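Local coordinates for protein acetyl-CoA acetyltransferase A (Ascaris suum, PDB 6BJA) that probably catalyses acetyl transfer between coenzyme A thioesters as a thiolase of lipid metabolism, and binds coenzyme A, at residues 85-90 / 112-117; 193-198 / 219-224; 321-326 / 358-363. All blocks are in the same frame, centred on the assembly; numbering follows the deposited sequence.

Contact 1 of 3, residues 85-90 / 112-117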
# COMPACT_ATOMS: atom_id res chain seq x y z
N SER A 85 28.86 6.36 25.63
CA SER A 85 30.13 6.71 25.01
C SER A 85 30.65 5.67 24.02
O SER A 85 31.56 5.95 23.26
CB SER A 85 31.20 6.96 26.08
OG SER A 85 31.34 5.85 26.93
N SER A 86 30.06 4.48 24.01
CA SER A 86 30.53 3.42 23.15
C SER A 86 29.99 3.60 21.74
O SER A 86 28.88 4.10 21.55
CB SER A 86 30.12 2.06 23.71
OG SER A 86 30.75 1.89 24.97
N GLN A 87 30.78 3.20 20.76
CA GLN A 87 30.47 3.38 19.35
C GLN A 87 29.69 2.22 18.75
O GLN A 87 30.03 1.07 18.99
CB GLN A 87 31.75 3.57 18.58
CG GLN A 87 32.29 4.99 18.59
CD GLN A 87 32.48 5.58 19.98
OE1 GLN A 87 33.45 5.23 20.68
NE2 GLN A 87 31.57 6.48 20.39
N CYS A 88 28.69 2.55 17.94
CA CYS A 88 27.75 1.58 17.39
C CYS A 88 27.56 1.72 15.90
O CYS A 88 27.30 2.81 15.42
CB CYS A 88 26.41 1.75 18.07
SG CYS A 88 26.54 1.68 19.88
N VAL A 89 27.69 0.62 15.15
CA VAL A 89 27.53 0.68 13.70
C VAL A 89 26.83 -0.58 13.21
O VAL A 89 27.03 -1.68 13.75
CB VAL A 89 28.89 0.87 13.02
CG1 VAL A 89 29.81 -0.34 13.22
CG2 VAL A 89 28.71 1.13 11.52
N THR A 90 25.98 -0.41 12.20
CA THR A 90 25.25 -1.52 11.58
C THR A 90 25.84 -1.73 10.21
O THR A 90 26.08 -0.78 9.48
CB THR A 90 23.74 -1.25 11.50
OG1 THR A 90 23.25 -0.88 12.80
CG2 THR A 90 22.98 -2.49 11.09
N GLY A 112 44.92 -1.67 17.82
CA GLY A 112 45.13 -1.04 19.12
C GLY A 112 44.13 0.05 19.48
O GLY A 112 44.26 0.72 20.50
N TYR A 113 43.12 0.24 18.63
CA TYR A 113 42.11 1.26 18.86
C TYR A 113 41.17 0.87 19.98
O TYR A 113 40.81 1.70 20.82
CB TYR A 113 41.31 1.50 17.59
CG TYR A 113 40.28 2.59 17.67
CD1 TYR A 113 40.61 3.85 18.16
CD2 TYR A 113 39.00 2.39 17.17
CE1 TYR A 113 39.68 4.85 18.19
CE2 TYR A 113 38.07 3.39 17.20
CZ TYR A 113 38.42 4.63 17.72
OH TYR A 113 37.49 5.63 17.75
N ARG A 114 40.78 -0.40 19.98
CA ARG A 114 39.87 -0.95 21.00
C ARG A 114 40.49 -2.10 21.77
O ARG A 114 41.40 -2.79 21.28
CB ARG A 114 38.58 -1.46 20.37
CG ARG A 114 37.80 -0.46 19.60
CD ARG A 114 37.44 0.76 20.41
NE ARG A 114 36.48 1.60 19.72
CZ ARG A 114 36.05 2.77 20.16
NH1 ARG A 114 36.50 3.24 21.33
NH2 ARG A 114 35.17 3.47 19.47
N ARG A 115 39.95 -2.34 22.97
CA ARG A 115 40.35 -3.47 23.80
C ARG A 115 39.24 -4.51 23.90
O ARG A 115 39.52 -5.69 24.04
CB ARG A 115 40.70 -2.99 25.21
CG ARG A 115 42.06 -2.30 25.33
CD ARG A 115 42.11 -1.44 26.60
NE ARG A 115 42.13 -2.20 27.85
CZ ARG A 115 43.24 -2.63 28.45
NH1 ARG A 115 43.16 -3.30 29.58
NH2 ARG A 115 44.43 -2.41 27.91
N ILE A 116 37.99 -4.05 23.89
CA ILE A 116 36.83 -4.90 24.15
C ILE A 116 35.68 -4.48 23.26
O ILE A 116 35.26 -3.34 23.29
CB ILE A 116 36.37 -4.81 25.62
CG1 ILE A 116 37.52 -5.18 26.57
CG2 ILE A 116 35.18 -5.74 25.85
CD1 ILE A 116 37.25 -4.78 28.01
N VAL A 117 35.14 -5.40 22.46
CA VAL A 117 33.98 -5.07 21.66
C VAL A 117 32.99 -6.22 21.64
O VAL A 117 33.35 -7.36 21.96
CB VAL A 117 34.35 -4.73 20.20
CG1 VAL A 117 35.44 -3.64 20.12
CG2 VAL A 117 34.79 -5.93 19.48
O HOH W 1 35.88 6.27 21.69
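Gln87 and Arg114 carry the whole of this contact, one polar side chain reaching from the start of strand 87-92 and the other from the loop that leads into strand 116-124. Between these strands in the mixed sheet runs strand 57-61, which Gln87 joins by backbone hydrogen bonds, so the two side chains meet across the intervening strand. The tight part is a single bond: Arg114 NH2 donates to Gln87 OE1 over 2.7 Å, with an N-H...O angle of 144°. The donor lies in the carbonyl plane on a lone pair of OE1, while OE1 itself is tilted 23° out of the guanidinium plane, and the amide and guanidinium planes stand 20° apart. The bend of Gln87 at chi2 brings its amide back alongside Arg114. On the loose side, water 1 bridges the pair: it probably donates to Gln87 OE1 at 2.8 Å and accepts from Arg114 NH1 at 3.1 Å. Only 87 Å² is buried between the segments, as expected of a contact made by two side-chain ends. Within its own segment, Gln87 NE2 adds a weak bond to Ser85 O at 2.9 Å. One face of the guanidinium carries Tyr113 CE2, 3.2 Å above its plane and over its outer part rather than its centre. Arg114 NE forms a salt bridge with Glu57, and Gln87 NE2 donates to Glu388 of a second subunit, whose Glu287 is hydrogen-bonded to Tyr113 OH. The guanidinium therefore has a carboxylate at NE and a neutral amide oxygen at NH2. The acidic partner probably balances its charge, while the amide, gripped through both its oxygen and its nitrogen, has its flip fixed and ties the outermost strand of this chain's sheet to the interface, where the sheet continues into the second subunit.

Contact 2 of 3, residues 193-198 / 219-224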
# COMPACT_ATOMS: atom_id res chain seq x y z
N HIS A 193 20.04 -34.97 15.68
CA HIS A 193 20.91 -35.69 16.59
C HIS A 193 21.53 -34.75 17.63
O HIS A 193 21.57 -35.07 18.81
CB HIS A 193 22.00 -36.41 15.82
CG HIS A 193 22.83 -37.31 16.67
ND1 HIS A 193 24.16 -37.06 16.94
CD2 HIS A 193 22.52 -38.44 17.35
CE1 HIS A 193 24.63 -38.01 17.74
NE2 HIS A 193 23.65 -38.85 18.00
N ALA A 194 21.98 -33.59 17.17
CA ALA A 194 22.58 -32.61 18.05
C ALA A 194 21.57 -32.18 19.11
O ALA A 194 21.91 -32.10 20.29
CB ALA A 194 23.07 -31.41 17.22
N TRP A 195 20.34 -31.89 18.71
CA TRP A 195 19.35 -31.45 19.68
C TRP A 195 18.99 -32.60 20.63
O TRP A 195 18.83 -32.37 21.83
CB TRP A 195 18.10 -30.88 18.99
CG TRP A 195 18.31 -29.42 18.68
CD1 TRP A 195 18.54 -28.85 17.47
CD2 TRP A 195 18.35 -28.37 19.65
NE1 TRP A 195 18.72 -27.47 17.62
CE2 TRP A 195 18.61 -27.16 18.95
CE3 TRP A 195 18.19 -28.32 21.03
CZ2 TRP A 195 18.71 -25.94 19.60
CZ3 TRP A 195 18.30 -27.11 21.66
CH2 TRP A 195 18.56 -25.94 20.96
N LYS A 196 18.90 -33.82 20.12
CA LYS A 196 18.59 -34.97 20.99
C LYS A 196 19.66 -35.13 22.08
O LYS A 196 19.34 -35.41 23.25
CB LYS A 196 18.46 -36.25 20.16
CG LYS A 196 18.17 -37.51 21.01
CD LYS A 196 18.28 -38.81 20.21
CE LYS A 196 18.14 -40.04 21.13
NZ LYS A 196 19.34 -40.92 21.08
N GLU A 197 20.92 -34.93 21.71
CA GLU A 197 22.03 -35.17 22.63
C GLU A 197 22.40 -33.94 23.46
O GLU A 197 23.32 -34.01 24.27
CB GLU A 197 23.26 -35.62 21.85
CG GLU A 197 23.06 -36.93 21.07
CD GLU A 197 22.82 -38.14 21.97
OE1 GLU A 197 23.63 -38.36 22.90
OE2 GLU A 197 21.83 -38.87 21.74
N GLY A 198 21.72 -32.81 23.25
CA GLY A 198 22.03 -31.61 23.99
C GLY A 198 23.27 -30.87 23.54
O GLY A 198 23.87 -30.12 24.29
N LEU A 219 11.03 -19.72 23.67
CA LEU A 219 11.61 -20.52 22.60
C LEU A 219 12.96 -21.03 23.08
O LEU A 219 13.82 -20.24 23.44
CB LEU A 219 11.76 -19.70 21.32
CG LEU A 219 12.35 -20.47 20.15
CD1 LEU A 219 11.36 -21.53 19.66
CD2 LEU A 219 12.75 -19.51 19.04
N THR A 220 13.12 -22.36 23.11
CA THR A 220 14.34 -22.98 23.63
C THR A 220 15.09 -23.86 22.63
O THR A 220 16.21 -24.28 22.92
CB THR A 220 14.01 -23.85 24.86
OG1 THR A 220 13.15 -24.92 24.46
CG2 THR A 220 13.36 -23.00 25.93
N GLU A 221 14.48 -24.12 21.47
CA GLU A 221 15.04 -25.04 20.46
C GLU A 221 14.82 -24.48 19.06
O GLU A 221 13.81 -23.86 18.79
CB GLU A 221 14.38 -26.43 20.52
CG GLU A 221 14.52 -27.15 21.82
CD GLU A 221 13.98 -28.57 21.72
OE1 GLU A 221 13.33 -28.91 20.70
OE2 GLU A 221 14.23 -29.34 22.67
N ASP A 222 15.78 -24.70 18.17
CA ASP A 222 15.62 -24.38 16.77
C ASP A 222 14.35 -25.01 16.22
O ASP A 222 14.00 -26.14 16.60
CB ASP A 222 16.83 -24.87 15.96
CG ASP A 222 18.14 -24.22 16.39
OD1 ASP A 222 18.17 -22.99 16.68
OD2 ASP A 222 19.16 -24.93 16.42
N GLU A 223 13.66 -24.31 15.33
CA GLU A 223 12.39 -24.79 14.79
C GLU A 223 12.49 -25.52 13.46
O GLU A 223 11.73 -26.44 13.22
CB GLU A 223 11.41 -23.62 14.63
CG GLU A 223 11.03 -22.97 15.93
CD GLU A 223 9.83 -22.03 15.84
OE1 GLU A 223 9.63 -21.40 14.78
OE2 GLU A 223 9.08 -21.92 16.85
N GLU A 224 13.38 -25.09 12.57
CA GLU A 224 13.31 -25.58 11.19
C GLU A 224 13.58 -27.06 11.07
O GLU A 224 12.98 -27.71 10.21
CB GLU A 224 14.29 -24.81 10.30
CG GLU A 224 14.48 -25.43 8.89
CD GLU A 224 13.20 -25.56 8.04
OE1 GLU A 224 12.27 -24.72 8.22
OE2 GLU A 224 13.16 -26.48 7.16
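Trp195, on the last turn of helix 177-197, projects its indole against the loop residues Thr220, Glu221 and Asp222, and its two kinds of contact are made by different parts of the ring. The polar one is at the edge: NE1 donates to Asp222 OD2 over 2.8 Å with an N-H...O angle of 145°. The oxygen lies in the indole plane, whereas the nitrogen meets the carboxylate from above, 39° out of its plane; ring and carboxylate are nearly perpendicular. The apolar contact is over one face. Glu221 CA makes a CH-pi contact 4.0 Å from the centroid of the six-membered ring, and the side chain runs on past the rim, with CG 3.8 Å from Trp195 CZ3. Extended beyond CG, it carries its carboxylate onward to a salt bridge with Lys226. Thr220 O approaches CH2 obliquely at 3.5 Å. Tyr225 stacks on the indole as well, and Gly198, with positive phi, forms a Schellman motif at the helix C-terminal end. The contact is second-shell structure beside the coenzyme A site: Glu224 OE2 bonds to Tyr188 OH, a CoA-binding residue, but Asp222 stays about 13 Å from the ligand at its side chain. Asp222 OD1 is held by Arg18 and by Ile21 N, on strand 11-23. Asp222 thus joins helix to strand, and the arginine would probably favour the ionised form that accepts the indole N-H.

Contact 3 of 3, residues 321-326 / 358-363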
# COMPACT_ATOMS: atom_id res chain seq x y z
N GLU A 321 32.88 -25.09 9.62
CA GLU A 321 31.52 -24.63 9.41
C GLU A 321 31.46 -23.92 8.07
O GLU A 321 32.16 -22.91 7.89
CB GLU A 321 31.05 -23.67 10.51
CG GLU A 321 30.70 -24.34 11.82
CD GLU A 321 29.39 -25.11 11.79
OE1 GLU A 321 28.39 -24.61 11.24
OE2 GLU A 321 29.34 -26.21 12.37
N ILE A 322 30.65 -24.43 7.16
CA ILE A 322 30.38 -23.76 5.88
C ILE A 322 28.91 -23.44 5.86
O ILE A 322 28.07 -24.32 5.97
CB ILE A 322 30.78 -24.62 4.62
CG1 ILE A 322 30.34 -23.94 3.33
CG2 ILE A 322 30.18 -26.02 4.67
CD1 ILE A 322 31.00 -22.62 3.07
N ASN A 323 28.56 -22.16 5.79
CA ASN A 323 27.16 -21.83 5.89
C ASN A 323 26.41 -22.39 4.70
O ASN A 323 26.80 -22.19 3.54
CB ASN A 323 26.92 -20.32 6.01
CG ASN A 323 25.47 -19.99 6.33
OD1 ASN A 323 24.80 -19.24 5.61
ND2 ASN A 323 24.98 -20.55 7.40
N GLU A 324 25.31 -23.09 4.99
CA GLU A 324 24.56 -23.82 3.96
C GLU A 324 23.48 -22.96 3.34
O GLU A 324 22.29 -23.20 3.57
CB GLU A 324 23.93 -25.09 4.53
CG GLU A 324 24.92 -26.02 5.14
CD GLU A 324 24.29 -27.28 5.72
OE1 GLU A 324 23.05 -27.32 5.94
OE2 GLU A 324 25.07 -28.20 6.01
N ALA A 325 23.87 -21.97 2.54
CA ALA A 325 22.89 -21.20 1.82
C ALA A 325 22.02 -22.16 1.03
O ALA A 325 20.79 -22.04 0.99
CB ALA A 325 23.55 -20.19 0.92
N PHE A 326 22.69 -23.15 0.42
CA PHE A 326 22.05 -24.23 -0.33
C PHE A 326 22.84 -25.49 -0.03
O PHE A 326 23.98 -25.40 0.40
CB PHE A 326 22.06 -23.94 -1.83
CG PHE A 326 21.37 -22.66 -2.18
CD1 PHE A 326 20.02 -22.65 -2.43
CD2 PHE A 326 22.07 -21.47 -2.18
CE1 PHE A 326 19.36 -21.47 -2.70
CE2 PHE A 326 21.43 -20.28 -2.45
CZ PHE A 326 20.08 -20.27 -2.70
N GLY A 358 21.39 -11.77 8.36
CA GLY A 358 22.36 -10.96 9.07
C GLY A 358 23.02 -11.66 10.25
O GLY A 358 24.11 -11.29 10.67
N ALA A 359 22.36 -12.70 10.77
CA ALA A 359 22.86 -13.40 11.93
C ALA A 359 23.78 -14.58 11.60
O ALA A 359 24.54 -15.02 12.46
CB ALA A 359 21.70 -13.92 12.75
N SER A 360 23.69 -15.11 10.38
CA SER A 360 24.32 -16.41 10.14
C SER A 360 25.85 -16.42 10.24
O SER A 360 26.43 -17.41 10.67
CB SER A 360 23.88 -16.95 8.78
OG SER A 360 22.59 -17.51 8.90
N GLY A 361 26.49 -15.33 9.86
CA GLY A 361 27.93 -15.24 10.00
C GLY A 361 28.40 -15.48 11.42
O GLY A 361 29.24 -16.33 11.70
N ALA A 362 27.83 -14.73 12.37
CA ALA A 362 28.17 -14.95 13.77
C ALA A 362 27.64 -16.29 14.28
O ALA A 362 28.27 -16.94 15.12
CB ALA A 362 27.63 -13.82 14.60
N ARG A 363 26.50 -16.71 13.77
CA ARG A 363 25.87 -17.94 14.24
C ARG A 363 26.80 -19.13 13.95
O ARG A 363 27.00 -19.98 14.82
CB ARG A 363 24.50 -18.14 13.59
CG ARG A 363 23.52 -19.05 14.36
CD ARG A 363 23.83 -20.53 14.21
NE ARG A 363 23.73 -20.97 12.81
CZ ARG A 363 24.26 -22.10 12.35
NH1 ARG A 363 24.99 -22.88 13.13
NH2 ARG A 363 24.09 -22.42 11.08
O HOH W 2 25.91 -24.90 11.47
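The guanidinium of Arg363 has water 2 at its edge, in plane, while Glu321 OE1 and Asn323 ND2 approach it obliquely. The end of the Asn323 amide abuts Ser360, whose CB lies 4.0 Å from both ND2 and OD1. Asn323 opens the NEAF motif of thiolases (Asn323 to Phe326), and the contact joins the end of strand 319-322, outermost in this chain's sheet, to helix 357-371 in the C-terminal thiolase family region. Asn323 reaches the helix because its CG is anti to the backbone N (chi1 -171°). Ser360 OG, for its part, hydrogen-bonds to His355 ND1, so the serine probably orients that imidazole, the predicted proton acceptor; the Asn323 side chain, about 7 Å from bound coenzyme A, lies near the site. Beyond the asparagine, Phe326 touches the bound coenzyme A. All four contacting residues are buried, and the opposite charges are bridged rather than paired directly: Glu321 OE1 and Arg363 NH1 stay 4.3 Å apart, beyond a salt bridge. NH1 is also hydrogen-bonded to Thr367 OG1 one turn along the helix. Between the two charges sits water 2, which accepts from Arg363 NH1 at 2.8 Å and probably donates to Glu321 OE1.

How the contacts relate
From the N terminus, the three contacts follow in series, and none nests or crosses. Contact 1 closes the first loop, with helix 97-110 between its segments, and ties strand 87-92, outermost in the sheet within this chain, to the approach to strand 116-124. Contact 2 then closes a mostly irregular excursion after helix 177-197, fixing its end to the loop before strand 257-267. Contact 3 closes the span holding helices 327-337 and 350-353, joining strand 319-322, the other outermost strand within this chain, to helix 357-371. Contacts 1 and 3 thus reach the same sheet, their centres about 24 Å apart. Contacts 2 and 3 come within about 7 Å at nearest atoms, both near Arg18 and Ile21 of strand 11-23.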